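Local coordinates for suppressor protein MPT5 (Saccharomyces cerevisiae, PDB 5BZ1) that binds the 3'-UTRs of target mRNAs through its Pumilio-repeat RNA-binding domain and thereby regulates gene expression post-transcriptionally, at residues E37-M40 against V41-L44. Sequence-based numbering, arbitrary orientation.
Sequences ESNM and VRDL
The oxygen end of the N39 amide reaches over one face of the R42 guanidinium, the two planes 28° apart, with N39 OD1 3.4 Å from R42 CZ. OD1 also comes within 3.2 Å of R42 NH1, but from above the plane, where the N-H does not point at it: this is a face contact rather than a hydrogen bond. At the guanidinium edge sits the D43 carboxylate, in a salt bridge from R42 NE to D43 OD1 of 3.1 Å, reinforced by a weak bond from NH2. NE keeps OD1 close to its own plane yet meets it from above the carboxylate. Further bonds from NH1 to the Y72 carbonyl and from Q77 to D43 OD1 fix both groups. All this decorates the first turns of helix 38-49 in Pumilio repeat 1, at one end of the helical-repeat scaffold and about 14 Å from the RNA at the nearest atoms. Four successive i to i+4 bonds wind the backbone, starting with V41 N to E37 O at 2.9 Å. M40, its CG anti to the backbone N (chi1 -170°), runs alongside L44, with M40 CG 3.8 Å from L44 CD1; both side chains touch L10. V41 turns inward, packing on Y15, K31 and L32.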
ATOM      1  N   GLU A  37      36.597 -24.890  -1.250  1.00 36.18           N
ATOM      2  CA  GLU A  37      37.296 -23.667  -1.631  1.00 47.10           C
ATOM      3  C   GLU A  37      36.530 -22.393  -1.299  1.00 41.73           C
ATOM      4  O   GLU A  37      37.053 -21.293  -1.482  1.00 40.10           O
ATOM      5  CB  GLU A  37      37.631 -23.694  -3.126  1.00 52.45           C
ATOM      6  CG  GLU A  37      38.457 -24.898  -3.560  1.00 58.99           C
ATOM      7  CD  GLU A  37      38.841 -24.843  -5.025  1.00 64.60           C
ATOM      8  OE1 GLU A  37      39.891 -24.248  -5.342  1.00 71.57           O
ATOM      9  OE2 GLU A  37      38.097 -25.399  -5.859  1.00 65.25           O
ATOM     10  N   SER A  38      35.299 -22.545  -0.814  1.00 39.23           N
ATOM     11  CA  SER A  38      34.407 -21.407  -0.572  1.00 40.29           C
ATOM     12  C   SER A  38      35.040 -20.300   0.275  1.00 35.04           C
ATOM     13  O   SER A  38      35.165 -19.164  -0.181  1.00 33.85           O
ATOM     14  CB  SER A  38      33.099 -21.871   0.076  1.00 37.60           C
ATOM     15  OG  SER A  38      32.202 -20.787   0.228  1.00 37.27           O
ATOM     16  N   ASN A  39      35.442 -20.638   1.497  1.00 34.93           N
ATOM     17  CA  ASN A  39      36.049 -19.667   2.400  1.00 36.90           C
ATOM     18  C   ASN A  39      37.285 -18.985   1.815  1.00 42.04           C
ATOM     19  O   ASN A  39      37.452 -17.771   1.942  1.00 40.02           O
ATOM     20  CB  ASN A  39      36.400 -20.317   3.742  1.00 35.84           C
ATOM     21  CG  ASN A  39      35.185 -20.545   4.622  1.00 43.66           C
ATOM     22  OD1 ASN A  39      34.126 -19.956   4.406  1.00 44.37           O
ATOM     23  ND2 ASN A  39      35.339 -21.396   5.631  1.00 41.57           N
ATOM     24  N   MET A  40      38.151 -19.766   1.175  1.00 37.90           N
ATOM     25  CA  MET A  40      39.394 -19.218   0.638  1.00 38.30           C
ATOM     26  C   MET A  40      39.169 -18.299  -0.559  1.00 34.69           C
ATOM     27  O   MET A  40      39.772 -17.227  -0.640  1.00 36.66           O
ATOM     28  CB  MET A  40      40.381 -20.326   0.274  1.00 43.34           C
ATOM     29  CG  MET A  40      41.765 -19.801  -0.055  1.00 47.08           C
ATOM     30  SD  MET A  40      42.948 -21.127  -0.299  1.00 74.09           S
ATOM     31  CE  MET A  40      42.211 -21.954  -1.708  1.00 57.59           C
ATOM     32  N   VAL A  41      38.303 -18.703  -1.485  1.00 34.71           N
ATOM     33  CA  VAL A  41      38.011 -17.850  -2.632  1.00 33.53           C
ATOM     34  C   VAL A  41      37.266 -16.598  -2.179  1.00 35.12           C
ATOM     35  O   VAL A  41      37.415 -15.540  -2.777  1.00 32.87           O
ATOM     36  CB  VAL A  41      37.238 -18.591  -3.758  1.00 42.01           C
ATOM     37  CG1 VAL A  41      35.742 -18.643  -3.461  1.00 38.89           C
ATOM     38  CG2 VAL A  41      37.474 -17.909  -5.092  1.00 36.38           C
ATOM     39  N   ARG A  42      36.488 -16.723  -1.106  1.00 37.74           N
ATOM     40  CA  ARG A  42      35.729 -15.601  -0.563  1.00 36.80           C
ATOM     41  C   ARG A  42      36.691 -14.553  -0.013  1.00 34.61           C
ATOM     42  O   ARG A  42      36.615 -13.372  -0.369  1.00 35.76           O
ATOM     43  CB  ARG A  42      34.791 -16.084   0.549  1.00 33.29           C
ATOM     44  CG  ARG A  42      33.992 -14.981   1.240  1.00 31.75           C
ATOM     45  CD  ARG A  42      33.381 -15.472   2.548  1.00 32.46           C
ATOM     46  NE  ARG A  42      34.414 -15.848   3.506  1.00 35.07           N
ATOM     47  CZ  ARG A  42      34.208 -16.580   4.596  1.00 37.40           C
ATOM     48  NH1 ARG A  42      32.996 -17.033   4.881  1.00 33.79           N
ATOM     49  NH2 ARG A  42      35.223 -16.868   5.398  1.00 43.27           N
ATOM     50  N   ASP A  43      37.604 -15.004   0.842  1.00 30.44           N
ATOM     51  CA  ASP A  43      38.557 -14.122   1.501  1.00 36.04           C
ATOM     52  C   ASP A  43      39.535 -13.469   0.520  1.00 40.49           C
ATOM     53  O   ASP A  43      39.824 -12.278   0.629  1.00 44.28           O
ATOM     54  CB  ASP A  43      39.313 -14.887   2.592  1.00 32.57           C
ATOM     55  CG  ASP A  43      38.400 -15.374   3.703  1.00 40.83           C
ATOM     56  OD1 ASP A  43      37.298 -14.809   3.856  1.00 42.82           O
ATOM     57  OD2 ASP A  43      38.787 -16.317   4.424  1.00 44.15           O
ATOM     58  N   LEU A  44      40.043 -14.246  -0.434  1.00 33.82           N
ATOM     59  CA  LEU A  44      40.963 -13.720  -1.444  1.00 37.18           C
ATOM     60  C   LEU A  44      40.275 -12.662  -2.312  1.00 41.51           C
ATOM     61  O   LEU A  44      40.801 -11.566  -2.522  1.00 41.69           O
ATOM     62  CB  LEU A  44      41.502 -14.856  -2.321  1.00 32.27           C
ATOM     63  CG  LEU A  44      42.519 -15.807  -1.684  1.00 39.21           C
ATOM     64  CD1 LEU A  44      42.690 -17.078  -2.507  1.00 37.73           C
ATOM     65  CD2 LEU A  44      43.860 -15.119  -1.516  1.00 41.75           C
TER